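Local coordinates for RimK-related lysine biosynthesis protein (Thermococcus kodakarensis, PDB 5K2M) that probably acts as an ATP-dependent, magnesium-requiring ligase of the RimK family, LysX subfamily, in amino-acid biosynthesis, at residues A16-A21 with V27-E32; I185-Y188 with I193-T196. One frame throughout, in Å; residues are numbered along the deposited sequence.

Interaction 1 (A16-A21 with V27-E32)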
ATOM      1  N   ALA A  16      -1.205  10.913 -53.583  1.00 46.04           N
ATOM      2  CA  ALA A  16      -2.333  10.409 -54.355  1.00 47.31           C
ATOM      3  C   ALA A  16      -3.439   9.942 -53.398  1.00 46.31           C
ATOM      4  O   ALA A  16      -4.618  10.226 -53.609  1.00 44.27           O
ATOM      5  CB  ALA A  16      -1.888   9.274 -55.271  1.00 47.86           C
ATOM      6  N   ILE A  17      -3.052   9.254 -52.324  1.00 44.06           N
ATOM      7  CA  ILE A  17      -4.030   8.792 -51.342  1.00 43.39           C
ATOM      8  C   ILE A  17      -4.769   9.989 -50.753  1.00 44.15           C
ATOM      9  O   ILE A  17      -5.985   9.964 -50.620  1.00 42.43           O
ATOM     10  CB  ILE A  17      -3.375   7.922 -50.252  1.00 43.80           C
ATOM     11  CG1 ILE A  17      -2.911   6.603 -50.873  1.00 44.03           C
ATOM     12  CG2 ILE A  17      -4.363   7.604 -49.133  1.00 44.88           C
ATOM     13  CD1 ILE A  17      -1.876   5.859 -50.072  1.00 43.31           C
ATOM     14  N   LYS A  18      -4.024  11.046 -50.436  1.00 44.82           N
ATOM     15  CA  LYS A  18      -4.591  12.253 -49.861  1.00 45.90           C
ATOM     16  C   LYS A  18      -5.627  12.880 -50.785  1.00 46.79           C
ATOM     17  O   LYS A  18      -6.719  13.219 -50.341  1.00 45.69           O
ATOM     18  CB  LYS A  18      -3.476  13.254 -49.562  1.00 47.22           C
ATOM     19  CG  LYS A  18      -3.966  14.641 -49.179  1.00 49.29           C
ATOM     20  CD  LYS A  18      -2.804  15.492 -48.693  1.00 51.58           C
ATOM     21  CE  LYS A  18      -3.266  16.761 -48.000  1.00 53.73           C
ATOM     22  NZ  LYS A  18      -3.150  17.925 -48.904  1.00 57.26           N
ATOM     23  N   GLU A  19      -5.278  13.029 -52.063  1.00 48.30           N
ATOM     24  CA  GLU A  19      -6.199  13.590 -53.056  1.00 51.98           C
ATOM     25  C   GLU A  19      -7.495  12.785 -53.130  1.00 50.68           C
ATOM     26  O   GLU A  19      -8.580  13.361 -53.084  1.00 50.34           O
ATOM     27  CB  GLU A  19      -5.545  13.662 -54.447  1.00 56.20           C
ATOM     28  CG  GLU A  19      -6.338  14.459 -55.489  1.00 59.33           C
ATOM     29  CD  GLU A  19      -7.467  13.671 -56.149  1.00 64.14           C
ATOM     30  OE1 GLU A  19      -8.569  14.238 -56.368  1.00 70.41           O
ATOM     31  OE2 GLU A  19      -7.268  12.478 -56.458  1.00 68.92           O
ATOM     32  N   ARG A  20      -7.385  11.460 -53.221  1.00 50.92           N
ATOM     33  CA  ARG A  20      -8.580  10.605 -53.359  1.00 52.91           C
ATOM     34  C   ARG A  20      -9.438  10.667 -52.103  1.00 51.33           C
ATOM     35  O   ARG A  20     -10.652  10.801 -52.194  1.00 51.21           O
ATOM     36  CB  ARG A  20      -8.223   9.151 -53.632  1.00 53.21           C
ATOM     37  CG  ARG A  20      -7.334   8.918 -54.837  1.00 56.31           C
ATOM     38  CD  ARG A  20      -7.980   9.186 -56.188  1.00 59.14           C
ATOM     39  NE  ARG A  20      -7.057   8.697 -57.215  1.00 64.60           N
ATOM     40  CZ  ARG A  20      -5.899   9.285 -57.548  1.00 64.10           C
ATOM     41  NH1 ARG A  20      -5.517  10.442 -56.999  1.00 63.53           N
ATOM     42  NH2 ARG A  20      -5.118   8.716 -58.464  1.00 62.26           N
ATOM     43  N   ALA A  21      -8.793  10.593 -50.938  1.00 49.24           N
ATOM     44  CA  ALA A  21      -9.490  10.677 -49.656  1.00 50.17           C
ATOM     45  C   ALA A  21     -10.331  11.940 -49.585  1.00 50.85           C
ATOM     46  O   ALA A  21     -11.450  11.910 -49.062  1.00 49.20           O
ATOM     47  CB  ALA A  21      -8.504  10.629 -48.494  1.00 49.82           C
ATOM     48  N   VAL A  27      -9.836  15.081 -44.806  1.00 53.03           N
ATOM     49  CA  VAL A  27      -8.592  14.330 -44.648  1.00 52.41           C
ATOM     50  C   VAL A  27      -7.767  14.917 -43.505  1.00 51.95           C
ATOM     51  O   VAL A  27      -7.492  16.107 -43.503  1.00 53.67           O
ATOM     52  CB  VAL A  27      -7.751  14.361 -45.945  1.00 51.79           C
ATOM     53  CG1 VAL A  27      -6.503  13.502 -45.796  1.00 50.62           C
ATOM     54  CG2 VAL A  27      -8.575  13.875 -47.127  1.00 52.08           C
ATOM     55  N   VAL A  28      -7.377  14.081 -42.543  1.00 51.10           N
ATOM     56  CA  VAL A  28      -6.484  14.497 -41.450  1.00 49.70           C
ATOM     57  C   VAL A  28      -5.121  13.850 -41.644  1.00 49.52           C
ATOM     58  O   VAL A  28      -4.981  12.627 -41.512  1.00 51.42           O
ATOM     59  CB  VAL A  28      -7.050  14.094 -40.075  1.00 50.90           C
ATOM     60  CG1 VAL A  28      -6.195  14.661 -38.940  1.00 50.41           C
ATOM     61  CG2 VAL A  28      -8.492  14.561 -39.956  1.00 52.68           C
ATOM     62  N   MET A  29      -4.127  14.674 -41.962  1.00 46.68           N
ATOM     63  CA  MET A  29      -2.767  14.211 -42.196  1.00 47.37           C
ATOM     64  C   MET A  29      -2.067  14.061 -40.867  1.00 46.63           C
ATOM     65  O   MET A  29      -1.956  15.023 -40.124  1.00 47.38           O
ATOM     66  CB  MET A  29      -1.998  15.216 -43.050  1.00 47.61           C
ATOM     67  CG  MET A  29      -2.613  15.456 -44.414  1.00 48.62           C
ATOM     68  SD  MET A  29      -2.735  13.933 -45.354  1.00 48.36           S
ATOM     69  CE  MET A  29      -1.024  13.618 -45.745  1.00 50.78           C
ATOM     70  N   LEU A  30      -1.603  12.854 -40.562  1.00 44.85           N
ATOM     71  CA  LEU A  30      -1.019  12.585 -39.262  1.00 44.66           C
ATOM     72  C   LEU A  30       0.404  12.132 -39.438  1.00 42.95           C
ATOM     73  O   LEU A  30       0.663  10.960 -39.687  1.00 41.87           O
ATOM     74  CB  LEU A  30      -1.808  11.511 -38.527  1.00 44.93           C
ATOM     75  CG  LEU A  30      -3.250  11.879 -38.198  1.00 44.86           C
ATOM     76  CD1 LEU A  30      -4.088  10.617 -38.161  1.00 45.36           C
ATOM     77  CD2 LEU A  30      -3.334  12.640 -36.886  1.00 45.98           C
ATOM     78  N   HIS A  31       1.333  13.064 -39.317  1.00 42.50           N
ATOM     79  CA  HIS A  31       2.715  12.680 -39.218  1.00 43.51           C
ATOM     80  C   HIS A  31       2.917  11.957 -37.882  1.00 41.78           C
ATOM     81  O   HIS A  31       2.129  12.106 -36.948  1.00 40.21           O
ATOM     82  CB  HIS A  31       3.640  13.887 -39.325  1.00 45.57           C
ATOM     83  CG  HIS A  31       5.082  13.509 -39.357  1.00 47.32           C
ATOM     84  ND1 HIS A  31       5.964  13.856 -38.359  1.00 49.21           N
ATOM     85  CD2 HIS A  31       5.783  12.748 -40.233  1.00 47.19           C
ATOM     86  CE1 HIS A  31       7.156  13.355 -38.635  1.00 48.52           C
ATOM     87  NE2 HIS A  31       7.070  12.674 -39.764  1.00 48.57           N
ATOM     88  N   GLU A  32       3.974  11.169 -37.812  1.00 40.82           N
ATOM     89  CA  GLU A  32       4.362  10.468 -36.596  1.00 41.52           C
ATOM     90  C   GLU A  32       4.463  11.352 -35.351  1.00 42.24           C
ATOM     91  O   GLU A  32       4.086  10.924 -34.261  1.00 41.53           O
ATOM     92  CB  GLU A  32       5.662   9.712 -36.852  1.00 42.40           C
ATOM     93  CG  GLU A  32       5.395   8.514 -37.731  1.00 44.52           C
ATOM     94  CD  GLU A  32       6.627   7.783 -38.211  1.00 47.88           C
ATOM     95  OE1 GLU A  32       7.735   8.364 -38.255  1.00 50.84           O
ATOM     96  OE2 GLU A  32       6.458   6.604 -38.574  1.00 49.88           O
TER

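Interaction 2 (I185-Y188 with I193-T196). With ADP (adenosine-5'-diphosphate), chain O.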
ATOM      1  N   ILE A 185       2.021  -5.900 -62.702  1.00 41.62           N
ATOM      2  CA  ILE A 185       3.178  -5.538 -63.519  1.00 41.92           C
ATOM      3  C   ILE A 185       4.230  -6.638 -63.485  1.00 43.54           C
ATOM      4  O   ILE A 185       4.256  -7.454 -62.557  1.00 41.93           O
ATOM      5  CB  ILE A 185       3.864  -4.254 -63.017  1.00 41.77           C
ATOM      6  CG1 ILE A 185       4.300  -4.403 -61.542  1.00 41.32           C
ATOM      7  CG2 ILE A 185       2.933  -3.068 -63.173  1.00 42.27           C
ATOM      8  CD1 ILE A 185       5.274  -3.341 -61.068  1.00 40.91           C
ATOM      9  N   TYR A 186       5.081  -6.663 -64.506  1.00 44.30           N
ATOM     10  CA  TYR A 186       6.334  -7.377 -64.423  1.00 46.97           C
ATOM     11  C   TYR A 186       7.351  -6.385 -63.853  1.00 48.36           C
ATOM     12  O   TYR A 186       7.243  -5.184 -64.104  1.00 49.28           O
ATOM     13  CB  TYR A 186       6.787  -7.879 -65.794  1.00 48.68           C
ATOM     14  CG  TYR A 186       5.852  -8.895 -66.425  1.00 49.34           C
ATOM     15  CD1 TYR A 186       5.759 -10.187 -65.924  1.00 49.03           C
ATOM     16  CD2 TYR A 186       5.072  -8.564 -67.540  1.00 49.65           C
ATOM     17  CE1 TYR A 186       4.902 -11.115 -66.501  1.00 50.14           C
ATOM     18  CE2 TYR A 186       4.212  -9.482 -68.119  1.00 50.13           C
ATOM     19  CZ  TYR A 186       4.136 -10.754 -67.597  1.00 50.88           C
ATOM     20  OH  TYR A 186       3.293 -11.670 -68.164  1.00 54.66           O
ATOM     21  N   ARG A 187       8.297  -6.887 -63.062  1.00 47.56           N
ATOM     22  CA  ARG A 187       9.475  -6.129 -62.653  1.00 47.08           C
ATOM     23  C   ARG A 187      10.707  -6.795 -63.270  1.00 47.62           C
ATOM     24  O   ARG A 187      11.109  -7.871 -62.831  1.00 47.26           O
ATOM     25  CB  ARG A 187       9.598  -6.095 -61.127  1.00 47.69           C
ATOM     26  CG  ARG A 187       8.466  -5.367 -60.414  1.00 48.51           C
ATOM     27  CD  ARG A 187       8.663  -5.321 -58.908  1.00 48.20           C
ATOM     28  NE  ARG A 187       8.539  -6.640 -58.288  1.00 48.05           N
ATOM     29  CZ  ARG A 187       8.360  -6.861 -56.982  1.00 47.16           C
ATOM     30  NH1 ARG A 187       8.271  -5.861 -56.111  1.00 47.27           N
ATOM     31  NH2 ARG A 187       8.246  -8.103 -56.543  1.00 47.37           N
ATOM     32  N   TYR A 188      11.281  -6.160 -64.295  1.00 47.42           N
ATOM     33  CA  TYR A 188      12.435  -6.688 -65.030  1.00 47.92           C
ATOM     34  C   TYR A 188      13.757  -6.232 -64.416  1.00 48.66           C
ATOM     35  O   TYR A 188      13.889  -5.093 -63.977  1.00 46.26           O
ATOM     36  CB  TYR A 188      12.407  -6.224 -66.502  1.00 49.08           C
ATOM     37  CG  TYR A 188      11.385  -6.924 -67.379  1.00 49.07           C
ATOM     38  CD1 TYR A 188      11.684  -8.131 -67.999  1.00 49.03           C
ATOM     39  CD2 TYR A 188      10.120  -6.376 -67.591  1.00 49.50           C
ATOM     40  CE1 TYR A 188      10.754  -8.778 -68.800  1.00 50.04           C
ATOM     41  CE2 TYR A 188       9.183  -7.017 -68.389  1.00 49.73           C
ATOM     42  CZ  TYR A 188       9.510  -8.216 -68.993  1.00 50.53           C
ATOM     43  OH  TYR A 188       8.597  -8.857 -69.788  1.00 52.87           O
ATOM     44  N   ILE A 193      17.520 -10.164 -58.079  1.00 43.99           N
ATOM     45  CA  ILE A 193      16.670  -9.333 -57.216  1.00 44.55           C
ATOM     46  C   ILE A 193      16.041  -8.197 -58.044  1.00 44.28           C
ATOM     47  O   ILE A 193      16.736  -7.279 -58.487  1.00 45.79           O
ATOM     48  CB  ILE A 193      17.468  -8.733 -56.032  1.00 44.86           C
ATOM     49  CG1 ILE A 193      18.162  -9.844 -55.237  1.00 44.88           C
ATOM     50  CG2 ILE A 193      16.547  -7.936 -55.118  1.00 45.92           C
ATOM     51  CD1 ILE A 193      19.260  -9.351 -54.305  1.00 46.05           C
ATOM     52  N   THR A 194      14.725  -8.256 -58.227  1.00 45.07           N
ATOM     53  CA  THR A 194      14.019  -7.386 -59.177  1.00 46.48           C
ATOM     54  C   THR A 194      13.283  -6.177 -58.586  1.00 46.89           C
ATOM     55  O   THR A 194      12.591  -5.493 -59.323  1.00 48.83           O
ATOM     56  CB  THR A 194      12.937  -8.190 -59.933  1.00 47.16           C
ATOM     57  OG1 THR A 194      12.031  -8.763 -58.982  1.00 45.10           O
ATOM     58  CG2 THR A 194      13.555  -9.291 -60.772  1.00 47.07           C
ATOM     59  N   ASN A 195      13.396  -5.901 -57.289  1.00 48.89           N
ATOM     60  CA  ASN A 195      12.571  -4.831 -56.687  1.00 48.89           C
ATOM     61  C   ASN A 195      12.801  -3.531 -57.465  1.00 49.88           C
ATOM     62  O   ASN A 195      13.941  -3.245 -57.859  1.00 49.23           O
ATOM     63  CB  ASN A 195      12.916  -4.547 -55.217  1.00 48.64           C
ATOM     64  CG  ASN A 195      12.647  -5.715 -54.281  1.00 48.68           C
ATOM     65  OD1 ASN A 195      11.702  -5.702 -53.472  1.00 48.77           O
ATOM     66  ND2 ASN A 195      13.515  -6.685 -54.323  1.00 46.42           N
ATOM     67  N   THR A 196      11.742  -2.743 -57.666  1.00 48.82           N
ATOM     68  CA  THR A 196      11.884  -1.406 -58.255  1.00 50.15           C
ATOM     69  C   THR A 196      12.722  -0.502 -57.343  1.00 50.80           C
ATOM     70  O   THR A 196      13.432   0.377 -57.826  1.00 52.02           O
ATOM     71  CB  THR A 196      10.530  -0.724 -58.517  1.00 49.99           C
ATOM     72  OG1 THR A 196       9.822  -0.582 -57.281  1.00 47.67           O
ATOM     73  CG2 THR A 196       9.683  -1.541 -59.496  1.00 51.60           C
TER
HETATM   74  PB  ADP O 301      11.366  -8.176 -50.174  1.00 39.40           P
HETATM   75  O1B ADP O 301      10.928  -7.687 -51.526  1.00 38.60           O
HETATM   76  O2B ADP O 301      12.694  -7.623 -49.715  1.00 35.17           O
HETATM   77  O3B ADP O 301      10.330  -8.083 -49.082  1.00 37.34           O
HETATM   78  PA  ADP O 301      11.287 -10.703 -51.586  1.00 36.71           P
HETATM   79  O1A ADP O 301      10.107 -10.149 -52.359  1.00 38.17           O
HETATM   80  O2A ADP O 301      11.129 -12.097 -51.072  1.00 32.63           O
HETATM   81  O3A ADP O 301      11.699  -9.750 -50.361  1.00 36.49           O
HETATM   82  O5' ADP O 301      12.598 -10.659 -52.508  1.00 33.36           O
HETATM   83  C5' ADP O 301      12.910  -9.533 -53.297  1.00 32.34           C
HETATM   84  C4' ADP O 301      13.161  -9.964 -54.733  1.00 33.10           C
HETATM   85  O4' ADP O 301      14.258 -10.883 -54.770  1.00 31.75           O
HETATM   86  C3' ADP O 301      11.992 -10.662 -55.410  1.00 32.87           C
HETATM   87  O3' ADP O 301      11.112  -9.727 -56.054  1.00 32.72           O
HETATM   88  C2' ADP O 301      12.709 -11.558 -56.400  1.00 31.13           C
HETATM   89  O2' ADP O 301      13.071 -10.860 -57.590  1.00 30.90           O
HETATM   90  C1' ADP O 301      13.993 -11.928 -55.698  1.00 31.29           C
HETATM   91  N9  ADP O 301      13.829 -13.194 -54.970  1.00 31.00           N
HETATM   92  C8  ADP O 301      13.434 -13.336 -53.687  1.00 31.58           C
HETATM   93  N7  ADP O 301      13.366 -14.630 -53.329  1.00 31.45           N
HETATM   94  C5  ADP O 301      13.715 -15.341 -54.417  1.00 30.78           C
HETATM   95  C6  ADP O 301      13.876 -16.759 -54.734  1.00 29.16           C
HETATM   96  N6  ADP O 301      13.629 -17.700 -53.798  1.00 28.90           N
HETATM   97  N1  ADP O 301      14.270 -17.075 -55.984  1.00 28.90           N
HETATM   98  C2  ADP O 301      14.515 -16.150 -56.922  1.00 29.36           C
HETATM   99  N3  ADP O 301      14.393 -14.840 -56.711  1.00 29.48           N
HETATM  100  C4  ADP O 301      14.011 -14.389 -55.498  1.00 30.68           C

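Interaction 1 (A16-A21 with V27-E32)
Val27 and Met29 of strand 26-31 pack against Ala21 and Lys18 of helix 12-24. The helix and the strand are the second and third elements of the beta-alpha-beta crossover that starts with strand 2-7. The axes of segments 16-21 and 27-31 approach to 9.1 Å, and their N-to-C directions differ by 154°, close to antiparallel, as expected where a helix returns across a parallel sheet.

The tightest point is apolar. Val27 CG2 reaches Ala21 CB at 3.5 Å and lies almost as near the carbonyl carbon of the same alanine. One turn back, Lys18 O is 3.8 Å from the same methyl. CG1 of Val27 stands anti to the backbone N (chi1 -176°), and CG2 is the branch nearest the helix.

Lys18 and Met29 make the second point. Their side chains cross at about a right angle. The lysine runs nearly straight through CD and bends only at its end. The methionine folds at chi2 and chi3, bringing its sulfur up to the aliphatic part of the lysine. No hydrogen bond links the two segments. The ammonium group is engaged outside them, in a salt bridge to an acidic side chain on the chain of another protein.

Further out, Ile17 packs on Ile5 of strand 2-7, on Ile47 of strand 45-49 and on helix 259-272. Val28 and Leu30 hydrogen-bond through their backbones to strand 2-7, which pairs this edge strand with strand 2-7. At the lysine-methionine crossing, Lys18 CD lies 3.7 Å from Met29 SD, and Met29 CG sits 3.9 Å from Lys18 CE.

Interaction 2 (I185-Y188 with I193-T196)
The chi1 and chi3 torsions of Arg187 and the chi1 of Thr194 place the guanidinium and OG1 beside the ADP ribose. Arg187 CG lies beside its own backbone N (chi1 -64°), and the chain bends at chi3, carrying the guanidinium past the loop. Thr194 OG1 sits between the backbone N and the carbonyl carbon (chi1 58°), where it faces the ribose. The two side chains cross at about a right angle.

The segments touch where Arg187 O is 3.4 Å from Thr194 CB, and Arg187 CB is 3.5 Å from Thr194 O. Thr196 CG2 touches the aliphatic part of the arginine, 4.0 Å from Arg187 CD. Asn195 CA lies over one face of the guanidinium. No hydrogen bond joins the two segments directly.

This is the nucleotide site of the RimK-like ATP-grasp domain, where strand 180-188 and the loop that follows it border the ribose. Thr194 grips one hydroxyl twice. Its backbone N donates to ADP O2' at 3.1 Å (N-H...O 150°), and ADP O2' in turn donates to Thr194 OG1 at 2.7 Å. Asp171 connects the two sides, through a hydrogen bond with Thr194 OG1 and a salt bridge to Arg187 NH2. That same nitrogen is hydrogen-bonded to Asp229, a magnesium ligand, and approaches ADP O3' at 3.3 Å. Just before Thr194 in the sequence, Ile193 CG2 packs 3.7 Å from ADP O4'.

Interaction 1 comes first along the chain and closes before interaction 2 opens. Their centres are 28 Å apart and their nearest atoms about 15 Å, with no touch between them. They share no sheet. Interaction 1 packs helix 12-24 on strand 26-31, an outermost strand, within this chain, of the four-stranded parallel sheet near the N-terminus. Interaction 2 joins strand 180-188 of the five-stranded antiparallel sheet of the RimK-like ATP-grasp domain to the loop after it, beside the ADP and close to magnesium. Helix 259-272, late in the chain, packs on helix 12-24. The first contact is structural packing away from the annotated sites, and the second lines the nucleotide pocket.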